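Local structure of Lmo1076 protein (Listeria monocytogenes serovar 1/2a, 5JQC) at residues A[177-182]-A[209-214]; A[181-186]-A[233-238]; A[201-206]-A[214-219]; A[227-232]-A[243-248]. The protein is a secreted putative autolysin that probably has amidase activity in cell-wall degradation, represented here by its region of three consecutive SH3-like GW domains. All coordinates share one frame; numbering follows the deposited sequence.

Interaction 1 (A[177-182]-A[209-214]); sequences HVYDKI and TSSSSM
Tyr179 turns one face of its ring to the backbone at Ser210, and this packing joins the two segments without any direct hydrogen bond between them. The CA of Ser210 sits 3.7 Å above the plane of the Tyr179 ring, over its centre, while Tyr179 CE1 comes to 3.3 Å from Ser210 C. With chi1 at -58°, the ring is set opposite the carbonyl carbon of its own residue and reaches across the turn as far as Ser211. There Tyr179 OH approaches Ser211 CA, but its hydrogen bond goes to Asp144.

Met214, present as selenomethionine, fills the corner between two aromatic side chains. Its SE lies obliquely 4.0 Å from the centroid of the His177 ring and meets the Tyr179 ring at the edge, 5.3 Å from that centroid, as a Met-aromatic contact. A bend at chi3 (-96°) brings Met214 CE to 3.8 Å from Tyr179 OH. The His177 NE2 that lies against Met214 SE is also hydrogen-bonded to Asn208 ND2.

At the far end, Thr209 CG2 rests 3.7 Å from Ile182 CG1. A water donates to Asp180 O and Thr209 O, linking two carbonyls that cannot bond to each other.

The contact bridges two GW domains, as the strands around it make plain: the 177-182 segment starts in the edge strand 176-178, paired with strand 103-112 of the preceding sheet, whereas the 209-214 loop belongs to the last domain and rests Thr209 on strand 226-236.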
loop_
_atom_site.group_PDB
_atom_site.type_symbol
_atom_site.label_atom_id
_atom_site.label_comp_id
_atom_site.label_asym_id
_atom_site.label_seq_id
_atom_site.Cartn_x
_atom_site.Cartn_y
_atom_site.Cartn_z
ATOM N N HIS A 177 2.333 -12.643 -2.797
ATOM C CA HIS A 177 2.632 -13.684 -1.819
ATOM C C HIS A 177 3.813 -13.178 -1.000
ATOM O O HIS A 177 4.941 -13.116 -1.501
ATOM C CB HIS A 177 2.973 -15.008 -2.491
ATOM C CG HIS A 177 3.389 -16.078 -1.530
ATOM N ND1 HIS A 177 2.508 -17.012 -1.027
ATOM C CD2 HIS A 177 4.587 -16.346 -0.952
ATOM C CE1 HIS A 177 3.148 -17.821 -0.200
ATOM N NE2 HIS A 177 4.409 -17.439 -0.137
ATOM N N VAL A 178 3.568 -12.829 0.258
ATOM C CA VAL A 178 4.622 -12.246 1.082
ATOM C C VAL A 178 5.442 -13.353 1.730
ATOM O O VAL A 178 4.888 -14.289 2.330
ATOM C CB VAL A 178 4.033 -11.311 2.144
ATOM C CG1 VAL A 178 5.160 -10.566 2.861
ATOM C CG2 VAL A 178 3.052 -10.331 1.499
ATOM N N TYR A 179 6.769 -13.249 1.610
ATOM C CA TYR A 179 7.658 -14.186 2.275
ATOM C C TYR A 179 7.710 -13.885 3.764
ATOM O O TYR A 179 7.689 -12.721 4.174
ATOM C CB TYR A 179 9.069 -14.120 1.685
ATOM C CG TYR A 179 9.096 -14.408 0.193
ATOM C CD1 TYR A 179 8.592 -15.591 -0.310
ATOM C CD2 TYR A 179 9.645 -13.495 -0.700
ATOM C CE1 TYR A 179 8.628 -15.857 -1.654
ATOM C CE2 TYR A 179 9.681 -13.741 -2.033
ATOM C CZ TYR A 179 9.174 -14.924 -2.517
ATOM O OH TYR A 179 9.224 -15.180 -3.867
ATOM N N ASP A 180 7.747 -14.957 4.566
ATOM C CA ASP A 180 8.068 -14.853 5.987
ATOM C C ASP A 180 9.503 -14.407 6.149
ATOM O O ASP A 180 10.393 -14.904 5.448
ATOM C CB ASP A 180 7.937 -16.201 6.700
ATOM C CG ASP A 180 6.572 -16.814 6.570
ATOM O OD1 ASP A 180 5.566 -16.074 6.672
ATOM O OD2 ASP A 180 6.526 -18.059 6.397
ATOM N N LYS A 181 9.742 -13.509 7.112
ATOM C CA LYS A 181 11.114 -13.172 7.510
ATOM C C LYS A 181 11.705 -14.260 8.396
ATOM O O LYS A 181 10.987 -14.939 9.144
ATOM C CB LYS A 181 11.172 -11.843 8.265
ATOM C CG LYS A 181 10.717 -10.651 7.452
ATOM C CD LYS A 181 10.698 -9.418 8.334
ATOM C CE LYS A 181 10.503 -8.150 7.518
ATOM N NZ LYS A 181 11.688 -7.888 6.650
ATOM N N ILE A 182 13.024 -14.430 8.303
ATOM C CA ILE A 182 13.745 -15.232 9.282
ATOM C C ILE A 182 13.879 -14.374 10.540
ATOM O O ILE A 182 14.582 -13.356 10.545
ATOM C CB ILE A 182 15.113 -15.688 8.757
ATOM C CG1 ILE A 182 14.930 -16.474 7.450
ATOM C CG2 ILE A 182 15.828 -16.524 9.805
ATOM C CD1 ILE A 182 16.203 -16.923 6.817
ATOM N N THR A 209 10.713 -18.388 2.879
ATOM C CA THR A 209 11.432 -17.135 3.030
ATOM C C THR A 209 11.892 -16.550 1.691
ATOM O O THR A 209 12.401 -15.420 1.665
ATOM C CB THR A 209 12.631 -17.341 3.974
ATOM O OG1 THR A 209 13.499 -18.336 3.429
ATOM C CG2 THR A 209 12.161 -17.844 5.331
ATOM N N SER A 210 11.705 -17.270 0.583
ATOM C CA SER A 210 12.157 -16.809 -0.726
ATOM C C SER A 210 11.412 -17.594 -1.797
ATOM O O SER A 210 10.630 -18.503 -1.497
ATOM C CB SER A 210 13.669 -16.976 -0.889
ATOM O OG SER A 210 13.969 -18.351 -0.932
ATOM N N SER A 211 11.654 -17.225 -3.059
ATOM C CA SER A 211 10.993 -17.907 -4.171
ATOM C C SER A 211 11.378 -19.382 -4.234
ATOM O O SER A 211 10.532 -20.235 -4.532
ATOM C CB SER A 211 11.340 -17.219 -5.488
ATOM O OG SER A 211 10.831 -17.971 -6.568
ATOM N N SER A 212 12.644 -19.700 -3.938
ATOM C CA SER A 212 13.162 -21.056 -4.085
ATOM C C SER A 212 12.874 -21.968 -2.896
ATOM O O SER A 212 13.194 -23.164 -2.954
ATOM C CB SER A 212 14.672 -21.002 -4.308
ATOM O OG SER A 212 15.251 -19.949 -3.568
ATOM N N SER A 213 12.308 -21.443 -1.814
ATOM C CA SER A 213 12.037 -22.235 -0.622
ATOM C C SER A 213 10.536 -22.394 -0.374
ATOM O O SER A 213 10.119 -22.714 0.746
ATOM C CB SER A 213 12.744 -21.612 0.590
ATOM O OG SER A 213 12.531 -20.205 0.628
HETATM N N MSE A 214 9.712 -22.166 -1.400
HETATM C CA MSE A 214 8.277 -22.398 -1.280
HETATM C C MSE A 214 7.926 -23.861 -1.558
HETATM O O MSE A 214 6.925 -24.354 -1.024
HETATM C CB MSE A 214 7.485 -21.473 -2.211
HETATM C CG MSE A 214 7.721 -20.009 -1.936
HETATM SE SE MSE A 214 6.409 -18.942 -2.797
HETATM C CE MSE A 214 7.329 -18.457 -4.428
HETATM O O HOH W 1 12.138 -13.369 3.878
#

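Interaction 2 (A[181-186]-A[233-238]); sequences KIQSQS and QAKTAR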
loop_
_atom_site.group_PDB
_atom_site.type_symbol
_atom_site.label_atom_id
_atom_site.label_comp_id
_atom_site.label_asym_id
_atom_site.label_seq_id
_atom_site.Cartn_x
_atom_site.Cartn_y
_atom_site.Cartn_z
ATOM N N LYS A 181 9.742 -13.509 7.112
ATOM C CA LYS A 181 11.114 -13.172 7.510
ATOM C C LYS A 181 11.705 -14.260 8.396
ATOM O O LYS A 181 10.987 -14.939 9.144
ATOM C CB LYS A 181 11.172 -11.843 8.265
ATOM C CG LYS A 181 10.717 -10.651 7.452
ATOM C CD LYS A 181 10.698 -9.418 8.334
ATOM C CE LYS A 181 10.503 -8.150 7.518
ATOM N NZ LYS A 181 11.688 -7.888 6.650
ATOM N N ILE A 182 13.024 -14.430 8.303
ATOM C CA ILE A 182 13.745 -15.232 9.282
ATOM C C ILE A 182 13.879 -14.374 10.540
ATOM O O ILE A 182 14.582 -13.356 10.545
ATOM C CB ILE A 182 15.113 -15.688 8.757
ATOM C CG1 ILE A 182 14.930 -16.474 7.450
ATOM C CG2 ILE A 182 15.828 -16.524 9.805
ATOM C CD1 ILE A 182 16.203 -16.923 6.817
ATOM N N GLN A 183 13.185 -14.774 11.607
ATOM C CA GLN A 183 13.209 -13.999 12.845
ATOM C C GLN A 183 14.532 -14.160 13.586
ATOM O O GLN A 183 15.031 -13.208 14.203
ATOM C CB GLN A 183 12.046 -14.431 13.723
ATOM C CG GLN A 183 10.699 -13.971 13.158
ATOM C CD GLN A 183 9.524 -14.734 13.726
ATOM O OE1 GLN A 183 9.682 -15.833 14.269
ATOM N NE2 GLN A 183 8.326 -14.155 13.599
ATOM N N SER A 184 15.103 -15.362 13.547
ATOM C CA SER A 184 16.397 -15.615 14.154
ATOM C C SER A 184 17.011 -16.838 13.487
ATOM O O SER A 184 16.321 -17.654 12.856
ATOM C CB SER A 184 16.282 -15.822 15.673
ATOM O OG SER A 184 15.527 -16.999 15.937
ATOM N N GLN A 185 18.328 -16.945 13.622
ATOM C CA GLN A 185 19.072 -17.998 12.954
ATOM C C GLN A 185 20.448 -18.105 13.609
ATOM O O GLN A 185 21.047 -17.091 13.970
ATOM C CB GLN A 185 19.201 -17.690 11.466
ATOM C CG GLN A 185 19.832 -18.768 10.677
ATOM C CD GLN A 185 20.180 -18.284 9.292
ATOM O OE1 GLN A 185 20.916 -18.942 8.561
ATOM N NE2 GLN A 185 19.661 -17.113 8.926
ATOM N N SER A 186 20.941 -19.332 13.751
ATOM C CA SER A 186 22.196 -19.558 14.442
ATOM C C SER A 186 22.820 -20.836 13.915
ATOM O O SER A 186 22.115 -21.768 13.502
ATOM C CB SER A 186 21.984 -19.670 15.952
ATOM O OG SER A 186 21.153 -20.793 16.247
ATOM N N GLN A 233 19.978 -23.670 12.709
ATOM C CA GLN A 233 18.565 -23.585 13.043
ATOM C C GLN A 233 18.044 -22.188 12.728
ATOM O O GLN A 233 18.764 -21.185 12.842
ATOM C CB GLN A 233 18.295 -23.913 14.512
ATOM C CG GLN A 233 18.611 -22.777 15.458
ATOM C CD GLN A 233 18.272 -23.108 16.891
ATOM O OE1 GLN A 233 17.483 -24.021 17.165
ATOM N NE2 GLN A 233 18.870 -22.375 17.816
ATOM N N ALA A 234 16.774 -22.136 12.325
ATOM C CA ALA A 234 16.116 -20.893 11.948
ATOM C C ALA A 234 14.665 -20.933 12.415
ATOM O O ALA A 234 14.018 -21.987 12.389
ATOM C CB ALA A 234 16.184 -20.666 10.431
ATOM N N LYS A 235 14.157 -19.785 12.863
ATOM C CA LYS A 235 12.762 -19.690 13.278
ATOM C C LYS A 235 12.043 -18.651 12.430
ATOM O O LYS A 235 12.520 -17.518 12.295
ATOM C CB LYS A 235 12.647 -19.341 14.771
ATOM C CG LYS A 235 11.220 -19.392 15.316
ATOM C CD LYS A 235 11.177 -19.304 16.845
ATOM C CE LYS A 235 12.071 -18.165 17.418
ATOM N NZ LYS A 235 11.473 -16.783 17.371
ATOM N N THR A 236 10.916 -19.051 11.832
ATOM C CA THR A 236 9.938 -18.124 11.261
ATOM C C THR A 236 8.621 -18.246 12.019
ATOM O O THR A 236 8.415 -19.161 12.829
ATOM C CB THR A 236 9.668 -18.382 9.776
ATOM O OG1 THR A 236 9.026 -19.656 9.627
ATOM C CG2 THR A 236 10.927 -18.342 8.962
ATOM N N ALA A 237 7.717 -17.313 11.714
ATOM C CA ALA A 237 6.371 -17.347 12.270
ATOM C C ALA A 237 5.711 -18.718 12.119
ATOM O O ALA A 237 4.910 -19.108 12.975
ATOM C CB ALA A 237 5.520 -16.275 11.591
ATOM N N ARG A 238 6.054 -19.469 11.075
ATOM C CA ARG A 238 5.465 -20.773 10.811
ATOM C C ARG A 238 6.133 -21.935 11.546
ATOM O O ARG A 238 5.541 -23.021 11.597
ATOM C CB ARG A 238 5.501 -21.056 9.308
ATOM C CG ARG A 238 4.759 -20.010 8.498
ATOM C CD ARG A 238 4.363 -20.494 7.112
ATOM N NE ARG A 238 2.971 -20.176 6.821
ATOM C CZ ARG A 238 2.531 -18.952 6.537
ATOM N NH1 ARG A 238 3.371 -17.910 6.493
ATOM N NH2 ARG A 238 1.242 -18.769 6.298
HETATM O O HOH W 2 8.353 -14.979 9.992
#
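Ser186 and Gln233 satisfy each other twice through the backbone: Ser186 N donates to Gln233 O and Gln233 N to Ser186 O, each at 3.0 Å. Their side chains, both on one face of the sheet, add a third link. A chi1 of 79° tucks the extended Gln233 chain beside Ser186, and NE2 donates to Ser186 OG at 3.2 Å, with the hydroxyl oxygen close to the amide plane. Between this pair and the next, Gln185 CA and Ala234 CA each turn a hydrogen toward a carbonyl oxygen, those of Gln233 and Ser184 respectively. At Gln183 and Ser184 the ladder becomes irregular. Gln183 N gives a bond to Lys235 O at 2.9 Å, and Lys235 N gives one to Ser184 O at 3.0 Å, so Gln183 and Ser184 both face Lys235, a classic beta bulge in the antiparallel pairing of 184-194 with 226-236. Beyond it, a water takes over from direct bonding: it donates to Lys181 O at 2.8 Å and accepts from Ala237 N at 3.0 Å. The extended Gln183 chain sets its amide beside the Thr236-Ala237 peptide. Thr236 turns CG2 onto Lys181 O, while its OG1 is bonded to Trp241 NE1 and, weakly, to Arg238 N.

Interaction 3 (A[201-206]-A[214-219]); sequences GVYSGV and MNKLST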
loop_
_atom_site.group_PDB
_atom_site.type_symbol
_atom_site.label_atom_id
_atom_site.label_comp_id
_atom_site.label_asym_id
_atom_site.label_seq_id
_atom_site.Cartn_x
_atom_site.Cartn_y
_atom_site.Cartn_z
ATOM N N GLY A 201 8.612 -31.821 4.597
ATOM C CA GLY A 201 9.440 -31.704 3.412
ATOM C C GLY A 201 10.818 -31.093 3.650
ATOM O O GLY A 201 11.073 -30.431 4.662
ATOM N N VAL A 202 11.708 -31.315 2.690
ATOM C CA VAL A 202 13.057 -30.766 2.676
ATOM C C VAL A 202 13.073 -29.598 1.697
ATOM O O VAL A 202 12.679 -29.756 0.535
ATOM C CB VAL A 202 14.081 -31.843 2.264
ATOM C CG1 VAL A 202 15.490 -31.272 2.201
ATOM C CG2 VAL A 202 14.016 -33.052 3.198
ATOM N N TYR A 203 13.533 -28.435 2.157
ATOM C CA TYR A 203 13.580 -27.222 1.353
ATOM C C TYR A 203 15.012 -26.731 1.169
ATOM O O TYR A 203 15.879 -26.929 2.033
ATOM C CB TYR A 203 12.734 -26.148 1.998
ATOM C CG TYR A 203 11.317 -26.624 2.166
ATOM C CD1 TYR A 203 10.930 -27.311 3.311
ATOM C CD2 TYR A 203 10.374 -26.438 1.154
ATOM C CE1 TYR A 203 9.634 -27.772 3.460
ATOM C CE2 TYR A 203 9.065 -26.904 1.291
ATOM C CZ TYR A 203 8.709 -27.573 2.442
ATOM O OH TYR A 203 7.433 -28.044 2.582
ATOM N N SER A 204 15.259 -26.084 0.026
ATOM C CA SER A 204 16.591 -25.537 -0.239
ATOM C C SER A 204 16.937 -24.355 0.675
ATOM O O SER A 204 18.119 -24.126 0.969
ATOM C CB SER A 204 16.698 -25.115 -1.699
ATOM O OG SER A 204 15.911 -23.979 -1.945
ATOM N N GLY A 205 15.938 -23.574 1.094
ATOM C CA GLY A 205 16.134 -22.519 2.072
ATOM C C GLY A 205 15.155 -22.670 3.226
ATOM O O GLY A 205 14.338 -23.592 3.251
ATOM N N VAL A 206 15.266 -21.760 4.197
ATOM C CA VAL A 206 14.301 -21.761 5.293
ATOM C C VAL A 206 12.912 -21.591 4.705
ATOM O O VAL A 206 12.711 -20.770 3.803
ATOM C CB VAL A 206 14.619 -20.652 6.302
ATOM C CG1 VAL A 206 13.561 -20.598 7.391
ATOM C CG2 VAL A 206 16.039 -20.839 6.912
HETATM N N MSE A 214 9.712 -22.166 -1.400
HETATM C CA MSE A 214 8.277 -22.398 -1.280
HETATM C C MSE A 214 7.926 -23.861 -1.558
HETATM O O MSE A 214 6.925 -24.354 -1.024
HETATM C CB MSE A 214 7.485 -21.473 -2.211
HETATM C CG MSE A 214 7.721 -20.009 -1.936
HETATM SE SE MSE A 214 6.409 -18.942 -2.797
HETATM C CE MSE A 214 7.329 -18.457 -4.428
ATOM N N ASN A 215 8.755 -24.567 -2.337
ATOM C CA ASN A 215 8.426 -25.919 -2.779
ATOM C C ASN A 215 9.510 -26.929 -2.428
ATOM O O ASN A 215 10.686 -26.740 -2.756
ATOM C CB ASN A 215 8.174 -25.958 -4.280
ATOM C CG ASN A 215 6.722 -25.774 -4.607
ATOM O OD1 ASN A 215 6.269 -24.646 -4.801
ATOM N ND2 ASN A 215 5.962 -26.879 -4.630
ATOM N N LYS A 216 9.077 -28.036 -1.818
ATOM C CA LYS A 216 9.981 -29.046 -1.296
ATOM C C LYS A 216 10.856 -29.640 -2.394
ATOM O O LYS A 216 10.482 -29.697 -3.568
ATOM C CB LYS A 216 9.191 -30.149 -0.571
ATOM C CG LYS A 216 8.326 -31.072 -1.438
ATOM C CD LYS A 216 7.276 -31.821 -0.591
ATOM C CE LYS A 216 6.156 -30.878 -0.110
ATOM N NZ LYS A 216 5.091 -31.558 0.694
ATOM N N LEU A 217 12.066 -30.037 -1.993
ATOM C CA LEU A 217 12.936 -30.822 -2.854
ATOM C C LEU A 217 12.610 -32.305 -2.757
ATOM O O LEU A 217 12.797 -33.040 -3.733
ATOM C CB LEU A 217 14.396 -30.572 -2.486
ATOM C CG LEU A 217 14.911 -29.147 -2.683
ATOM C CD1 LEU A 217 16.282 -28.988 -2.035
ATOM C CD2 LEU A 217 14.955 -28.799 -4.169
ATOM N N SER A 218 12.120 -32.749 -1.600
ATOM C CA SER A 218 11.629 -34.109 -1.384
ATOM C C SER A 218 10.870 -34.123 -0.060
ATOM O O SER A 218 10.748 -33.098 0.621
ATOM C CB SER A 218 12.767 -35.134 -1.371
ATOM O OG SER A 218 13.435 -35.126 -0.122
ATOM N N THR A 219 10.359 -35.295 0.300
ATOM C CA THR A 219 9.866 -35.495 1.653
ATOM C C THR A 219 10.989 -36.049 2.525
ATOM O O THR A 219 11.984 -36.592 2.032
ATOM C CB THR A 219 8.654 -36.436 1.680
ATOM O OG1 THR A 219 8.987 -37.685 1.056
ATOM C CG2 THR A 219 7.468 -35.793 0.961
#
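This is a short, weakly bonded antiparallel pairing at the neck of the long loop of the last GW domain, where the chain at 201-202 meets its return at 218-219. Val202 N donates almost straight to Ser218 O at 2.9 Å, though tilted from that carbonyl's plane, and the neighbouring Leu217 adds a bond from its N to Val202 O at 2.6 Å. Next to it, Gly201 lies beside Thr219 as a non-hydrogen-bonded pair, their CA atoms 4.2 Å apart. This two-stranded ribbon lies apart from the main antiparallel sheet of the SH3-like GW domain, and Val202 packs on Val251 and Met254 of strand 249-255. Past the ribbon the pairing stops, but the chains stay close at Tyr203 and Lys216, and side chains add to the contact. The Tyr203 ring crosses Lys216 obliquely: CE2 comes to 3.3 Å from Lys216 N and to 3.7 Å from Lys216 CB, and the aliphatic chain of the lysine continues to CE, 4.1 Å from Tyr203 OH. Another Tyr203 contact is edge-to-face with Tyr207. Leu217 is exposed, and chi1 of -63° carries its CD1 branch to 3.7 Å from Ser204 N and close to Ser204 CB. The Ser204 hydroxyl is bonded to Ser212 O.

Interaction 4 (A[227-232]-A[243-248]); sequences KVKVIK and QFQVNG
Lys232 lies alongside Gln243, both chains pointing the same way, and curls its end round the amide oxygen. Bends at chi3 and chi4 bring Lys232 NZ to 3.0 Å from Gln243 OE1, which receives the bond on a lone pair in the carbonyl plane. Ile231 meets the same oxygen from another direction: chi1 of 63° places CG1 between its backbone N and carbonyl carbon, and CD1 then comes to 3.4 Å from Gln243 OE1. Its other branch, CG2, touches the Gln245 amide at 3.7 Å from CD, the two side chains crossing at about a right angle. Lys229 runs beside Gln245, but its NZ is held by Asn189 and Asn191. Val228 and Phe244, both buried, pack together with Val246: Val228 CG1 touches both Val246 CG1 at 3.6 Å and Phe244 CD2 at 4.0 Å, and the Phe244 ring packs edge-to-face with Tyr223. In the backbone, Lys229 N donates to Gln245 O, with a weak return bond from Gln245 N to Lys229 O. Ile231 N then bonds to Gln243 O and Gln243 N to Lys232 O, each at 2.9 Å. Ile231 and Lys232 thus both face Gln243, a classic beta bulge in the hairpin 226-236/239-246 of the SH3-like GW domain.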
loop_
_atom_site.group_PDB
_atom_site.type_symbol
_atom_site.label_atom_id
_atom_site.label_comp_id
_atom_site.label_asym_id
_atom_site.label_seq_id
_atom_site.Cartn_x
_atom_site.Cartn_y
_atom_site.Cartn_z
ATOM N N LYS A 227 20.878 -41.137 10.899
ATOM C CA LYS A 227 21.538 -40.180 11.782
ATOM C C LYS A 227 22.105 -39.028 10.956
ATOM O O LYS A 227 22.787 -39.251 9.949
ATOM C CB LYS A 227 22.643 -40.861 12.591
ATOM N N VAL A 228 21.805 -37.796 11.369
ATOM C CA VAL A 228 22.191 -36.626 10.585
ATOM C C VAL A 228 22.955 -35.631 11.445
ATOM O O VAL A 228 23.074 -35.794 12.667
ATOM C CB VAL A 228 20.967 -35.938 9.951
ATOM C CG1 VAL A 228 20.190 -36.909 9.069
ATOM C CG2 VAL A 228 20.075 -35.345 11.036
ATOM N N LYS A 229 23.450 -34.577 10.803
ATOM C CA LYS A 229 24.152 -33.490 11.470
ATOM C C LYS A 229 23.401 -32.186 11.224
ATOM O O LYS A 229 23.362 -31.698 10.089
ATOM C CB LYS A 229 25.582 -33.392 10.961
ATOM C CG LYS A 229 26.446 -32.559 11.830
ATOM C CD LYS A 229 27.877 -32.859 11.509
ATOM C CE LYS A 229 28.749 -32.464 12.660
ATOM N NZ LYS A 229 28.154 -32.962 13.936
ATOM N N VAL A 230 22.821 -31.619 12.280
ATOM C CA VAL A 230 22.140 -30.330 12.193
ATOM C C VAL A 230 23.169 -29.217 12.371
ATOM O O VAL A 230 23.743 -29.061 13.455
ATOM C CB VAL A 230 21.031 -30.226 13.250
ATOM C CG1 VAL A 230 20.269 -28.919 13.091
ATOM C CG2 VAL A 230 20.088 -31.417 13.154
ATOM N N ILE A 231 23.402 -28.437 11.306
ATOM C CA ILE A 231 24.396 -27.363 11.343
ATOM C C ILE A 231 23.799 -25.968 11.557
ATOM O O ILE A 231 24.522 -25.065 12.000
ATOM C CB ILE A 231 25.268 -27.359 10.067
ATOM C CG1 ILE A 231 24.417 -27.070 8.826
ATOM C CG2 ILE A 231 26.017 -28.684 9.917
ATOM C CD1 ILE A 231 25.175 -27.113 7.508
ATOM N N LYS A 232 22.516 -25.756 11.253
ATOM C CA LYS A 232 21.891 -24.455 11.466
ATOM C C LYS A 232 20.464 -24.642 11.945
ATOM O O LYS A 232 19.809 -25.631 11.607
ATOM C CB LYS A 232 21.863 -23.594 10.191
ATOM C CG LYS A 232 23.225 -23.141 9.687
ATOM C CD LYS A 232 23.130 -21.796 8.966
ATOM C CE LYS A 232 23.312 -21.921 7.456
ATOM N NZ LYS A 232 24.588 -22.618 7.119
ATOM N N GLN A 243 18.797 -27.056 9.343
ATOM C CA GLN A 243 19.586 -27.402 8.169
ATOM C C GLN A 243 20.443 -28.601 8.554
ATOM O O GLN A 243 21.130 -28.562 9.579
ATOM C CB GLN A 243 20.439 -26.224 7.695
ATOM C CG GLN A 243 20.944 -26.398 6.253
ATOM C CD GLN A 243 21.914 -25.306 5.820
ATOM O OE1 GLN A 243 22.763 -24.878 6.598
ATOM N NE2 GLN A 243 21.795 -24.855 4.579
ATOM N N PHE A 244 20.366 -29.683 7.778
ATOM C CA PHE A 244 21.007 -30.921 8.191
ATOM C C PHE A 244 21.908 -31.469 7.087
ATOM O O PHE A 244 21.845 -31.054 5.924
ATOM C CB PHE A 244 19.972 -31.970 8.639
ATOM C CG PHE A 244 19.095 -32.507 7.528
ATOM C CD1 PHE A 244 17.918 -31.860 7.180
ATOM C CD2 PHE A 244 19.428 -33.683 6.860
ATOM C CE1 PHE A 244 17.103 -32.356 6.165
ATOM C CE2 PHE A 244 18.614 -34.190 5.847
ATOM C CZ PHE A 244 17.451 -33.523 5.500
ATOM N N GLN A 245 22.764 -32.414 7.488
ATOM C CA GLN A 245 23.758 -33.027 6.613
ATOM C C GLN A 245 23.727 -34.543 6.745
ATOM O O GLN A 245 23.610 -35.085 7.850
ATOM C CB GLN A 245 25.172 -32.543 6.942
ATOM C CG GLN A 245 25.451 -31.102 6.620
ATOM C CD GLN A 245 26.890 -30.740 6.923
ATOM O OE1 GLN A 245 27.511 -31.309 7.829
ATOM N NE2 GLN A 245 27.436 -29.800 6.159
ATOM N N VAL A 246 23.835 -35.220 5.611
ATOM C CA VAL A 246 24.127 -36.646 5.570
ATOM C C VAL A 246 25.360 -36.821 4.697
ATOM O O VAL A 246 25.560 -36.064 3.739
ATOM C CB VAL A 246 22.943 -37.484 5.043
ATOM C CG1 VAL A 246 21.672 -37.143 5.808
ATOM C CG2 VAL A 246 22.749 -37.288 3.540
ATOM N N ASN A 247 26.203 -37.797 5.045
ATOM C CA ASN A 247 27.495 -38.002 4.379
ATOM C C ASN A 247 28.317 -36.713 4.353
ATOM O O ASN A 247 29.061 -36.461 3.397
ATOM C CB ASN A 247 27.329 -38.551 2.951
ATOM C CG ASN A 247 26.521 -39.844 2.901
ATOM O OD1 ASN A 247 26.429 -40.577 3.889
ATOM N ND2 ASN A 247 25.934 -40.130 1.737
ATOM N N GLY A 248 28.155 -35.878 5.386
ATOM C CA GLY A 248 28.882 -34.632 5.485
ATOM C C GLY A 248 28.521 -33.569 4.469
ATOM O O GLY A 248 29.196 -32.537 4.417
#

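Overall arrangement
Interactions 2, 3 and 4 lie in the last GW domain, and interaction 1 ties that domain to the one before it. Interactions 1 and 2 share Lys181 and Ile182, with centres about 11 Å apart, and are joined by a salt bridge of 2.9 Å from Asp180 OD1 to Arg238 NH1. Interactions 1 and 3 share Met214. Val206 connects interactions 2 and 3: its CG2 lies 3.5 Å from Ala234 CB. Val202 CG2, 4.2 Å from Phe244 CZ, joins interactions 3 and 4. Interactions 2 and 4 pair opposite sides of strand 226-236 with different neighbours. Bound glycerol, probably from the crystallisation liquor, comes within about 3 Å (nearest atoms) of the side chains of Gln185 and Lys232.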